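Local coordinates for putative 2OG-Fe(II) oxygenase family protein (Caulobacter crescentus CB15, PDB 3OOX) that is probably an iron(II)- and 2-oxoglutarate-dependent oxygenase, which may form ethene from 2-oxoglutarate and oxidise L-arginine, at residues K144-I149 and D158-T163; L26-E31 and A150-L155; M101-P106 and S137-G142; N282-T285 and P289-Y292. One frame throughout, in Å; residues are numbered along the deposited sequence.

Helix 127-152 ties three of the contacts together. Interaction 3 uses its middle, and interactions 1 and 2 follow on its last turns. Interactions 1 and 2 have centres about 11 Å apart and touch: I149 CD1 lies 3.7 Å from F30 CE2, and F160 CE2 lies 3.7 Å from A150 N. Interaction 4 is a surface loop with its centre about 16 Å from that of interaction 2. It reaches the end of the helix through a probable hydrogen bond of 2.9 Å from N282 ND2 to L153 O. Interactions 3 and 4 are far apart, with centres about 31 Å from each other. No metal takes part in any of the four contacts. The bound ethanediols probably come from the crystallisation liquor.

Interaction 1 of 4, residues K144-I149 and D158-T163; sequences KVLEAI and DFFKPT. With EDO (1,2-ethanediol), chain J; EDO (1,2-ethanediol), chain E.
L146 and F160 make the heart of this contact. CD2 of L146 stands over the F160 ring, 3.9 Å from the centroid and 10° off the normal, a CH-pi contact. CB of L146 packs against F160 CD2 at 3.7 Å, next to the root of the ring. CG2 of I149 comes in obliquely, 4.0 Å from F160 CE2. The opposite ring face is covered by F159 CD1, so the F160 ring is sandwiched between L146 and its own neighbour. CG of F160 lies anti to the carbonyl carbon (chi1 -72°), which turns the ring onto the helix.

The next shell fixes the F160 backbone. T163 OG1 donates to F160 O at 2.7 Å and also sits at the ring edge. A type I turn runs from D158 to K161, closed by K161 N bonding to D158 O. One ethanediol clips onto this turn, with O1 on D158 OD1 (2.7 Å) and O2 on D158 O (2.8 Å). K144 NZ donates to both O1 and O2 of a second ethanediol, each 3.0 Å away. A methionine in place of K144 has no N-H to give, so the diol would probably lose these two bonds.

L235 and L238 of helix 233-238 also pack on F160. I197 of strand 197-201 touches L146 and I149, and helix 19-33 adds F30 against V145 and I149.

Interaction 2 of 4, residues L26-E31 and A150-L155; sequences LGASFE and ATYLKL
Between 26-31 and 150-155 the backbones come nearest at G27 and Y152, with G27 CA 5.5 Å from Y152 CA. The absence of a side chain on G27 allows this. A beta carbon there would clash with Y152 CG. Instead the Y152 ring lies flat against the G27 backbone. G27 CA stands over its centre, 3.5 Å from the centroid and 12° off the normal, a CH-pi contact. A28 N is 3.5 Å from Y152 CE1, and G27 O is 3.5 Å from Y152 CE2. The ring reaches across because its CG is anti to the backbone N (chi1 -180°).

The helix that carries Y152 stops just beyond it in a Schellman motif. K154 has positive phi, K154 N bonds back to T151 O at 3.0 Å, and L155 N bonds back to A150 O at 2.9 Å.

At the ring's outer edge, Y152 OH donates to E31 OE1. The separation is only 2.4 Å, very short, and its exact value is doubtful. OE1 lies near the ring plane, but the carboxylate is turned 73° from it. E31 lies one helical turn after G27, and its extended chain brings OE1 to the hydroxyl.

Q24 of helix 19-33 also touches Y152. Between the same two helices, L26 packs on A148.

Interaction 3 of 4, residues M101-P106 and S137-G142; sequences MGRDLP and SLDGMG
R103 reaches from the loop after strand 97-101 to D139 on helix 127-152. Its CB leads into a chain with CG opposite the backbone N, and the bend comes at chi3 (-70°). Y135 of the helix packs against this side chain. NE turns away from the acid and donates to G167 O, a bond that helps fix how the guanidinium is turned. CZ comes only to 3.9 Å from D139 OD2. NH1 does not bond the carboxylate directly. It donates to water 2 at 2.9 Å, and that water donates to D139 OD2 at 2.7 Å. NH2 makes the direct salt bridge, 3.0 Å to D139 OD2, and the bond is nearly straight (166°). The acceptor lies in the guanidinium plane, yet NH2 approaches OD2 from above the carboxylate plane, 53° out of it. The pair is therefore not a flat two-pronged salt bridge. Water 1 adds a weak link at NH2.

D139 also packs on F267 and L269 of strand 262-269. On the other side of the contact, selenomethionine M101, on strand 97-101, pairs through its backbone with L171 of strand 170-176. The salt bridge thus ties the loop leaving one sheet strand to the long helix.

Interaction 4 of 4, residues N282-T285 and P289-Y292; sequences NCVT and PDRY. With EDO (1,2-ethanediol), chain H.
The D290 carboxylate has V284 beside it, CG2 of the valine 4.1 Å from CG of D290. D290 OD1 is met from above its plane by Y292 N, 3.0 Å away with an N-H...O angle of 156°. T279 OG1 bonds the same oxygen. The Y292 ring carries R291 CB over one face, offset toward the rim.

V284 makes the apolar part of the contact. Its CG1 is anti to the backbone N (chi1 174°) and comes 3.8 Å from D290 N. CG2 packs on D290 CB at 4.0 Å. If an alanine stood here, both methyls would be gone and a gap would probably open beside D290. T285 O lies 3.2 Å from P289 N, but the proline has no hydrogen to give. P289 CA makes a weak, strongly bent CA-H...O contact with T285 O at 3.5 Å. N240 ND2 bonds both C283 O and P289 O, which joins the two segments from outside. An ethanediol O2 accepts from N282 N at 3.2 Å.

Both segments belong to the surface loop between strands 276-277 and 296-297, which pair as a small antiparallel sheet. The bond from Y292 N to the D290 side chain two residues earlier makes an Asx turn.

Interaction 1 of 4, residues K144-I149 and D158-T163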
loop_
_atom_site.group_PDB
_atom_site.type_symbol
_atom_site.label_atom_id
_atom_site.label_comp_id
_atom_site.label_asym_id
_atom_site.label_seq_id
_atom_site.Cartn_x
_atom_site.Cartn_y
_atom_site.Cartn_z
ATOM N N LYS A 144 8.347 11.465 -0.616
ATOM C CA LYS A 144 7.974 12.762 -1.166
ATOM C C LYS A 144 6.524 13.122 -0.829
ATOM O O LYS A 144 6.202 14.258 -0.502
ATOM C CB LYS A 144 8.267 12.789 -2.674
ATOM C CG LYS A 144 9.764 12.651 -2.981
ATOM C CD LYS A 144 10.152 12.500 -4.447
ATOM C CE LYS A 144 11.574 11.901 -4.550
ATOM N NZ LYS A 144 11.945 11.675 -5.960
ATOM N N VAL A 145 5.634 12.134 -0.891
ATOM C CA VAL A 145 4.250 12.311 -0.473
ATOM C C VAL A 145 4.172 12.656 1.019
ATOM O O VAL A 145 3.394 13.516 1.442
ATOM C CB VAL A 145 3.432 11.024 -0.810
ATOM C CG1 VAL A 145 2.054 11.083 -0.185
ATOM C CG2 VAL A 145 3.365 10.848 -2.348
ATOM N N LEU A 146 5.008 12.016 1.824
ATOM C CA LEU A 146 5.035 12.293 3.244
ATOM C C LEU A 146 5.541 13.708 3.524
ATOM O O LEU A 146 5.112 14.337 4.492
ATOM C CB LEU A 146 5.844 11.238 4.014
ATOM C CG LEU A 146 5.062 9.934 4.190
ATOM C CD1 LEU A 146 6.064 8.816 4.550
ATOM C CD2 LEU A 146 3.948 10.053 5.235
ATOM N N GLU A 147 6.457 14.194 2.694
ATOM C CA GLU A 147 6.835 15.626 2.820
ATOM C C GLU A 147 5.632 16.561 2.684
ATOM O O GLU A 147 5.513 17.531 3.421
ATOM C CB GLU A 147 7.878 16.005 1.792
ATOM C CG GLU A 147 9.253 15.399 1.961
ATOM C CD GLU A 147 10.160 15.791 0.801
ATOM O OE1 GLU A 147 10.648 16.949 0.784
ATOM O OE2 GLU A 147 10.372 14.971 -0.106
ATOM N N ALA A 148 4.784 16.282 1.695
ATOM C CA ALA A 148 3.590 17.054 1.474
ATOM C C ALA A 148 2.650 16.921 2.673
ATOM O O ALA A 148 2.095 17.914 3.162
ATOM C CB ALA A 148 2.934 16.632 0.206
ATOM N N ILE A 149 2.472 15.698 3.159
ATOM C CA ILE A 149 1.641 15.465 4.347
ATOM C C ILE A 149 2.163 16.246 5.572
ATOM O O ILE A 149 1.388 16.884 6.294
ATOM C CB ILE A 149 1.496 13.949 4.641
ATOM C CG1 ILE A 149 0.664 13.290 3.523
ATOM C CG2 ILE A 149 0.872 13.737 5.998
ATOM C CD1 ILE A 149 0.686 11.765 3.603
ATOM N N ASP A 158 10.636 17.841 6.413
ATOM C CA ASP A 158 11.345 16.572 6.563
ATOM C C ASP A 158 10.959 15.762 7.803
ATOM O O ASP A 158 11.655 14.797 8.127
ATOM C CB ASP A 158 12.864 16.759 6.526
ATOM C CG ASP A 158 13.407 17.521 7.718
ATOM O OD1 ASP A 158 12.608 18.084 8.509
ATOM O OD2 ASP A 158 14.654 17.595 7.849
ATOM N N PHE A 159 9.839 16.105 8.431
ATOM C CA PHE A 159 9.399 15.424 9.669
ATOM C C PHE A 159 9.458 13.908 9.587
ATOM O O PHE A 159 9.864 13.235 10.556
ATOM C CB PHE A 159 7.985 15.868 10.047
ATOM C CG PHE A 159 7.414 15.171 11.239
ATOM C CD1 PHE A 159 6.719 13.956 11.105
ATOM C CD2 PHE A 159 7.552 15.704 12.507
ATOM C CE1 PHE A 159 6.194 13.315 12.228
ATOM C CE2 PHE A 159 7.027 15.053 13.609
ATOM C CZ PHE A 159 6.359 13.854 13.461
ATOM N N PHE A 160 8.954 13.352 8.485
ATOM C CA PHE A 160 8.806 11.912 8.396
ATOM C C PHE A 160 10.099 11.197 8.088
ATOM O O PHE A 160 10.158 9.992 8.238
ATOM C CB PHE A 160 7.722 11.531 7.394
ATOM C CG PHE A 160 6.357 11.833 7.886
ATOM C CD1 PHE A 160 5.792 11.064 8.906
ATOM C CD2 PHE A 160 5.655 12.908 7.358
ATOM C CE1 PHE A 160 4.557 11.356 9.386
ATOM C CE2 PHE A 160 4.404 13.213 7.840
ATOM C CZ PHE A 160 3.857 12.419 8.858
ATOM N N LYS A 161 11.135 11.914 7.652
ATOM C CA LYS A 161 12.374 11.272 7.201
ATOM C C LYS A 161 12.917 10.200 8.187
ATOM O O LYS A 161 13.084 9.041 7.788
ATOM C CB LYS A 161 13.431 12.343 6.899
ATOM C CG LYS A 161 14.677 11.785 6.277
ATOM C CD LYS A 161 15.759 12.844 6.137
ATOM C CE LYS A 161 16.935 12.294 5.389
ATOM N NZ LYS A 161 17.721 11.387 6.277
ATOM N N PRO A 162 13.189 10.552 9.474
ATOM C CA PRO A 162 13.689 9.528 10.374
ATOM C C PRO A 162 12.649 8.478 10.702
ATOM O O PRO A 162 13.018 7.360 11.028
ATOM C CB PRO A 162 14.092 10.319 11.633
ATOM C CG PRO A 162 13.349 11.588 11.536
ATOM C CD PRO A 162 13.128 11.881 10.121
ATOM N N THR A 163 11.372 8.841 10.611
ATOM C CA THR A 163 10.286 7.951 11.031
ATOM C C THR A 163 10.109 6.779 10.095
ATOM O O THR A 163 9.597 5.761 10.547
ATOM C CB THR A 163 8.933 8.679 11.159
ATOM O OG1 THR A 163 8.340 8.850 9.874
ATOM C CG2 THR A 163 9.105 10.088 11.811
HETATM C C1 EDO J . 13.000 16.684 11.713
HETATM O O1 EDO J . 11.946 17.339 11.013
HETATM C C2 EDO J . 13.119 15.250 11.226
HETATM O O2 EDO J . 13.786 15.218 9.956
HETATM C C1 EDO E . 12.401 15.180 -6.635
HETATM O O1 EDO E . 13.483 14.256 -6.468
HETATM C C2 EDO E . 11.739 14.958 -7.988
HETATM O O2 EDO E . 11.133 13.648 -8.015
#

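Interaction 2 of 4, residues L26-E31 and A150-L155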
loop_
_atom_site.group_PDB
_atom_site.type_symbol
_atom_site.label_atom_id
_atom_site.label_comp_id
_atom_site.label_asym_id
_atom_site.label_seq_id
_atom_site.Cartn_x
_atom_site.Cartn_y
_atom_site.Cartn_z
ATOM N N LEU A 26 -2.930 17.806 -2.039
ATOM C CA LEU A 26 -2.843 16.415 -1.587
ATOM C C LEU A 26 -3.383 16.234 -0.166
ATOM O O LEU A 26 -4.115 15.284 0.111
ATOM C CB LEU A 26 -1.391 15.863 -1.603
ATOM C CG LEU A 26 -0.768 15.201 -2.831
ATOM C CD1 LEU A 26 0.596 14.622 -2.415
ATOM C CD2 LEU A 26 -1.610 14.116 -3.546
ATOM N N GLY A 27 -2.967 17.097 0.744
ATOM C CA GLY A 27 -3.391 17.003 2.125
ATOM C C GLY A 27 -4.887 17.069 2.274
ATOM O O GLY A 27 -5.483 16.322 3.062
ATOM N N ALA A 28 -5.506 18.002 1.553
ATOM C CA ALA A 28 -6.936 18.205 1.676
ATOM C C ALA A 28 -7.659 16.932 1.233
ATOM O O ALA A 28 -8.709 16.571 1.784
ATOM C CB ALA A 28 -7.405 19.401 0.843
ATOM N N SER A 29 -7.130 16.284 0.204
ATOM C CA SER A 29 -7.736 15.068 -0.294
ATOM C C SER A 29 -7.627 13.930 0.754
ATOM O O SER A 29 -8.603 13.247 1.062
ATOM C CB SER A 29 -7.121 14.689 -1.645
ATOM O OG SER A 29 -7.784 13.587 -2.224
ATOM N N PHE A 30 -6.447 13.756 1.333
ATOM C CA PHE A 30 -6.274 12.763 2.382
ATOM C C PHE A 30 -7.209 13.028 3.557
ATOM O O PHE A 30 -7.794 12.101 4.107
ATOM C CB PHE A 30 -4.840 12.776 2.883
ATOM C CG PHE A 30 -3.826 12.180 1.922
ATOM C CD1 PHE A 30 -3.989 10.907 1.390
ATOM C CD2 PHE A 30 -2.669 12.859 1.617
ATOM C CE1 PHE A 30 -3.037 10.366 0.541
ATOM C CE2 PHE A 30 -1.704 12.314 0.816
ATOM C CZ PHE A 30 -1.900 11.075 0.232
ATOM N N GLU A 31 -7.317 14.283 3.965
ATOM C CA GLU A 31 -8.136 14.608 5.125
ATOM C C GLU A 31 -9.626 14.314 4.856
ATOM O O GLU A 31 -10.347 13.869 5.756
ATOM C CB GLU A 31 -7.934 16.053 5.586
ATOM C CG GLU A 31 -8.629 16.308 6.918
ATOM C CD GLU A 31 -8.398 17.695 7.504
ATOM O OE1 GLU A 31 -7.508 18.430 7.035
ATOM O OE2 GLU A 31 -9.113 18.035 8.480
ATOM N N ALA A 150 3.465 16.195 5.791
ATOM C CA ALA A 150 4.116 16.953 6.891
ATOM C C ALA A 150 3.833 18.464 6.798
ATOM O O ALA A 150 3.369 19.082 7.761
ATOM C CB ALA A 150 5.609 16.660 6.896
ATOM N N THR A 151 4.020 19.026 5.610
ATOM C CA THR A 151 3.741 20.451 5.404
ATOM C C THR A 151 2.248 20.762 5.615
ATOM O O THR A 151 1.887 21.773 6.223
ATOM C CB THR A 151 4.253 20.869 4.024
ATOM O OG1 THR A 151 5.685 20.760 4.028
ATOM C CG2 THR A 151 3.825 22.284 3.669
ATOM N N TYR A 152 1.366 19.884 5.148
ATOM C CA TYR A 152 -0.069 20.074 5.332
ATOM C C TYR A 152 -0.436 20.125 6.810
ATOM O O TYR A 152 -1.283 20.958 7.238
ATOM C CB TYR A 152 -0.846 18.966 4.625
ATOM C CG TYR A 152 -2.339 19.087 4.761
ATOM C CD1 TYR A 152 -3.056 20.037 4.031
ATOM C CD2 TYR A 152 -3.041 18.246 5.637
ATOM C CE1 TYR A 152 -4.426 20.141 4.151
ATOM C CE2 TYR A 152 -4.404 18.331 5.743
ATOM C CZ TYR A 152 -5.096 19.298 5.003
ATOM O OH TYR A 152 -6.463 19.409 5.117
ATOM N N LEU A 153 0.233 19.283 7.591
ATOM C CA LEU A 153 0.035 19.184 9.026
ATOM C C LEU A 153 0.777 20.265 9.807
ATOM O O LEU A 153 0.770 20.247 11.037
ATOM C CB LEU A 153 0.490 17.799 9.519
ATOM C CG LEU A 153 -0.377 16.623 9.046
ATOM C CD1 LEU A 153 0.285 15.301 9.439
ATOM C CD2 LEU A 153 -1.766 16.692 9.641
ATOM N N LYS A 154 1.419 21.195 9.096
ATOM C CA LYS A 154 2.168 22.317 9.707
ATOM C C LYS A 154 3.355 21.831 10.519
ATOM O O LYS A 154 3.734 22.425 11.548
ATOM C CB LYS A 154 1.240 23.240 10.504
ATOM C CG LYS A 154 0.035 23.693 9.694
ATOM C CD LYS A 154 -0.922 24.539 10.529
ATOM C CE LYS A 154 -2.094 25.021 9.695
ATOM N NZ LYS A 154 -1.684 26.146 8.783
ATOM N N LEU A 155 3.959 20.757 10.025
ATOM C CA LEU A 155 5.194 20.196 10.541
ATOM C C LEU A 155 6.380 20.616 9.661
ATOM O O LEU A 155 6.195 21.075 8.533
ATOM C CB LEU A 155 5.124 18.645 10.578
ATOM C CG LEU A 155 3.941 17.988 11.331
ATOM C CD1 LEU A 155 3.996 16.483 11.160
ATOM C CD2 LEU A 155 3.893 18.331 12.838
#

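Interaction 3 of 4, residues M101-P106 and S137-G142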
loop_
_atom_site.group_PDB
_atom_site.type_symbol
_atom_site.label_atom_id
_atom_site.label_comp_id
_atom_site.label_asym_id
_atom_site.label_seq_id
_atom_site.Cartn_x
_atom_site.Cartn_y
_atom_site.Cartn_z
HETATM N N MSE A 101 7.704 -8.908 -0.870
HETATM C CA MSE A 101 9.077 -8.490 -0.662
HETATM C C MSE A 101 9.096 -7.486 0.466
HETATM O O MSE A 101 8.407 -6.472 0.398
HETATM C CB MSE A 101 9.652 -7.847 -1.930
HETATM C CG MSE A 101 11.114 -7.369 -1.747
HETATM SE SE MSE A 101 11.676 -6.218 -3.185
HETATM C CE MSE A 101 13.174 -5.388 -2.206
ATOM N N GLY A 102 9.916 -7.776 1.479
ATOM C CA GLY A 102 10.184 -6.830 2.556
ATOM C C GLY A 102 11.469 -6.070 2.313
ATOM O O GLY A 102 12.096 -6.184 1.262
ATOM N N ARG A 103 11.916 -5.326 3.327
ATOM C CA ARG A 103 13.165 -4.557 3.217
ATOM C C ARG A 103 14.380 -5.473 3.248
ATOM O O ARG A 103 14.442 -6.353 4.086
ATOM C CB ARG A 103 13.278 -3.562 4.373
ATOM C CG ARG A 103 14.459 -2.605 4.157
ATOM C CD ARG A 103 14.431 -1.405 5.062
ATOM N NE ARG A 103 13.342 -0.481 4.707
ATOM C CZ ARG A 103 13.295 0.337 3.676
ATOM N NH1 ARG A 103 14.330 0.464 2.860
ATOM N NH2 ARG A 103 12.211 1.078 3.499
ATOM N N ASP A 104 15.332 -5.200 2.357
ATOM C CA ASP A 104 16.659 -5.834 2.415
ATOM C C ASP A 104 17.489 -4.994 3.377
ATOM O O ASP A 104 17.786 -3.825 3.085
ATOM C CB ASP A 104 17.370 -5.811 1.062
ATOM C CG ASP A 104 16.920 -6.917 0.122
ATOM O OD1 ASP A 104 16.653 -8.050 0.576
ATOM O OD2 ASP A 104 16.877 -6.647 -1.097
ATOM N N LEU A 105 17.873 -5.608 4.494
ATOM C CA LEU A 105 18.619 -4.929 5.532
ATOM C C LEU A 105 20.087 -5.247 5.356
ATOM O O LEU A 105 20.433 -6.327 4.935
ATOM C CB LEU A 105 18.167 -5.402 6.914
ATOM C CG LEU A 105 16.742 -4.986 7.307
ATOM C CD1 LEU A 105 16.279 -5.755 8.572
ATOM C CD2 LEU A 105 16.572 -3.497 7.532
ATOM N N PRO A 106 20.950 -4.305 5.739
ATOM C CA PRO A 106 22.365 -4.598 5.689
ATOM C C PRO A 106 22.739 -5.657 6.698
ATOM O O PRO A 106 22.017 -5.821 7.707
ATOM C CB PRO A 106 23.022 -3.284 6.065
ATOM C CG PRO A 106 22.030 -2.541 6.798
ATOM C CD PRO A 106 20.658 -2.956 6.208
ATOM N N SER A 137 11.843 2.535 -5.511
ATOM C CA SER A 137 11.220 3.640 -6.206
ATOM C C SER A 137 9.921 4.104 -5.545
ATOM O O SER A 137 9.668 5.293 -5.405
ATOM C CB SER A 137 10.944 3.228 -7.643
ATOM O OG SER A 137 10.294 4.261 -8.319
ATOM N N LEU A 138 9.081 3.140 -5.173
ATOM C CA LEU A 138 7.824 3.485 -4.505
ATOM C C LEU A 138 8.082 3.989 -3.081
ATOM O O LEU A 138 7.368 4.866 -2.599
ATOM C CB LEU A 138 6.875 2.297 -4.537
ATOM C CG LEU A 138 6.301 2.012 -5.925
ATOM C CD1 LEU A 138 5.577 0.661 -5.947
ATOM C CD2 LEU A 138 5.377 3.115 -6.404
ATOM N N ASP A 139 9.085 3.423 -2.409
ATOM C CA ASP A 139 9.471 3.893 -1.064
ATOM C C ASP A 139 9.918 5.356 -1.162
ATOM O O ASP A 139 9.566 6.185 -0.308
ATOM C CB ASP A 139 10.595 3.031 -0.453
ATOM C CG ASP A 139 10.730 3.219 1.032
ATOM O OD1 ASP A 139 9.699 3.304 1.732
ATOM O OD2 ASP A 139 11.888 3.257 1.523
ATOM N N GLY A 140 10.679 5.653 -2.213
ATOM C CA GLY A 140 11.112 7.063 -2.432
ATOM C C GLY A 140 9.986 8.045 -2.705
ATOM O O GLY A 140 9.948 9.155 -2.162
HETATM N N MSE A 141 9.062 7.637 -3.561
HETATM C CA MSE A 141 7.909 8.474 -3.865
HETATM C C MSE A 141 7.056 8.662 -2.616
HETATM O O MSE A 141 6.545 9.740 -2.326
HETATM C CB MSE A 141 7.101 7.928 -5.045
HETATM C CG MSE A 141 5.877 8.733 -5.285
HETATM SE SE MSE A 141 6.240 10.610 -5.663
HETATM C CE MSE A 141 6.627 10.364 -7.560
ATOM N N GLY A 142 6.919 7.588 -1.825
ATOM C CA GLY A 142 6.223 7.681 -0.546
ATOM C C GLY A 142 6.820 8.728 0.386
ATOM O O GLY A 142 6.099 9.477 1.040
HETATM O O HOH W 1 9.812 2.418 4.458
HETATM O O HOH W 2 14.152 2.143 0.487
#

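Interaction 4 of 4, residues N282-T285 and P289-Y292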
loop_
_atom_site.group_PDB
_atom_site.type_symbol
_atom_site.label_atom_id
_atom_site.label_comp_id
_atom_site.label_asym_id
_atom_site.label_seq_id
_atom_site.Cartn_x
_atom_site.Cartn_y
_atom_site.Cartn_z
ATOM N N ASN A 282 -0.154 19.237 17.862
ATOM C CA ASN A 282 -1.012 20.147 17.097
ATOM C C ASN A 282 -2.279 19.494 16.538
ATOM O O ASN A 282 -3.147 20.186 16.001
ATOM C CB ASN A 282 -0.221 20.928 16.035
ATOM C CG ASN A 282 0.251 20.081 14.893
ATOM O OD1 ASN A 282 0.038 18.868 14.863
ATOM N ND2 ASN A 282 0.921 20.723 13.926
ATOM N N CYS A 283 -2.383 18.167 16.702
ATOM C CA CYS A 283 -3.625 17.442 16.416
ATOM C C CYS A 283 -4.464 17.159 17.659
ATOM O O CYS A 283 -5.504 16.488 17.572
ATOM C CB CYS A 283 -3.311 16.127 15.704
ATOM S SG CYS A 283 -2.518 16.364 14.101
ATOM N N VAL A 284 -4.036 17.692 18.814
ATOM C CA VAL A 284 -4.745 17.540 20.072
ATOM C C VAL A 284 -5.320 18.910 20.411
ATOM O O VAL A 284 -4.567 19.892 20.564
ATOM C CB VAL A 284 -3.808 17.031 21.195
ATOM C CG1 VAL A 284 -4.541 17.008 22.542
ATOM C CG2 VAL A 284 -3.243 15.646 20.840
ATOM N N THR A 285 -6.645 18.971 20.509
ATOM C CA THR A 285 -7.366 20.219 20.763
ATOM C C THR A 285 -8.496 19.943 21.750
ATOM O O THR A 285 -8.765 18.784 22.093
ATOM C CB THR A 285 -7.983 20.776 19.463
ATOM O OG1 THR A 285 -8.952 19.826 18.978
ATOM C CG2 THR A 285 -6.888 21.051 18.384
ATOM N N PRO A 289 -9.719 15.777 21.700
ATOM C CA PRO A 289 -8.719 15.386 22.701
ATOM C C PRO A 289 -7.909 14.171 22.285
ATOM O O PRO A 289 -8.307 13.414 21.390
ATOM C CB PRO A 289 -9.546 15.101 23.980
ATOM C CG PRO A 289 -10.987 15.017 23.530
ATOM C CD PRO A 289 -11.098 15.750 22.223
ATOM N N ASP A 290 -6.771 13.997 22.946
ATOM C CA ASP A 290 -5.855 12.920 22.632
ATOM C C ASP A 290 -6.525 11.551 22.845
ATOM O O ASP A 290 -6.920 11.194 23.965
ATOM C CB ASP A 290 -4.612 13.066 23.501
ATOM C CG ASP A 290 -3.440 12.236 23.038
ATOM O OD1 ASP A 290 -3.561 11.403 22.113
ATOM O OD2 ASP A 290 -2.385 12.443 23.646
ATOM N N ARG A 291 -6.662 10.798 21.740
ATOM C CA ARG A 291 -7.257 9.467 21.793
ATOM C C ARG A 291 -6.235 8.405 22.183
ATOM O O ARG A 291 -6.606 7.254 22.462
ATOM C CB ARG A 291 -7.858 9.125 20.433
ATOM C CG ARG A 291 -8.853 10.108 19.965
ATOM C CD ARG A 291 -9.310 9.759 18.563
ATOM N NE ARG A 291 -9.940 10.923 17.957
ATOM C CZ ARG A 291 -10.837 10.879 16.979
ATOM N NH1 ARG A 291 -11.228 9.717 16.442
ATOM N NH2 ARG A 291 -11.331 12.012 16.519
ATOM N N TYR A 292 -4.960 8.793 22.232
ATOM C CA TYR A 292 -3.861 7.860 22.419
ATOM C C TYR A 292 -2.896 8.326 23.511
ATOM O O TYR A 292 -1.746 8.616 23.234
ATOM C CB TYR A 292 -3.139 7.651 21.076
ATOM C CG TYR A 292 -4.114 7.335 19.945
ATOM C CD1 TYR A 292 -4.701 6.081 19.863
ATOM C CD2 TYR A 292 -4.465 8.293 18.973
ATOM C CE1 TYR A 292 -5.611 5.772 18.873
ATOM C CE2 TYR A 292 -5.373 7.989 17.960
ATOM C CZ TYR A 292 -5.932 6.726 17.913
ATOM O OH TYR A 292 -6.825 6.428 16.910
HETATM C C1 EDO H . 4.743 17.541 17.779
HETATM O O1 EDO H . 3.905 16.892 18.776
HETATM C C2 EDO H . 3.998 18.167 16.582
HETATM O O2 EDO H . 2.943 19.079 16.952
#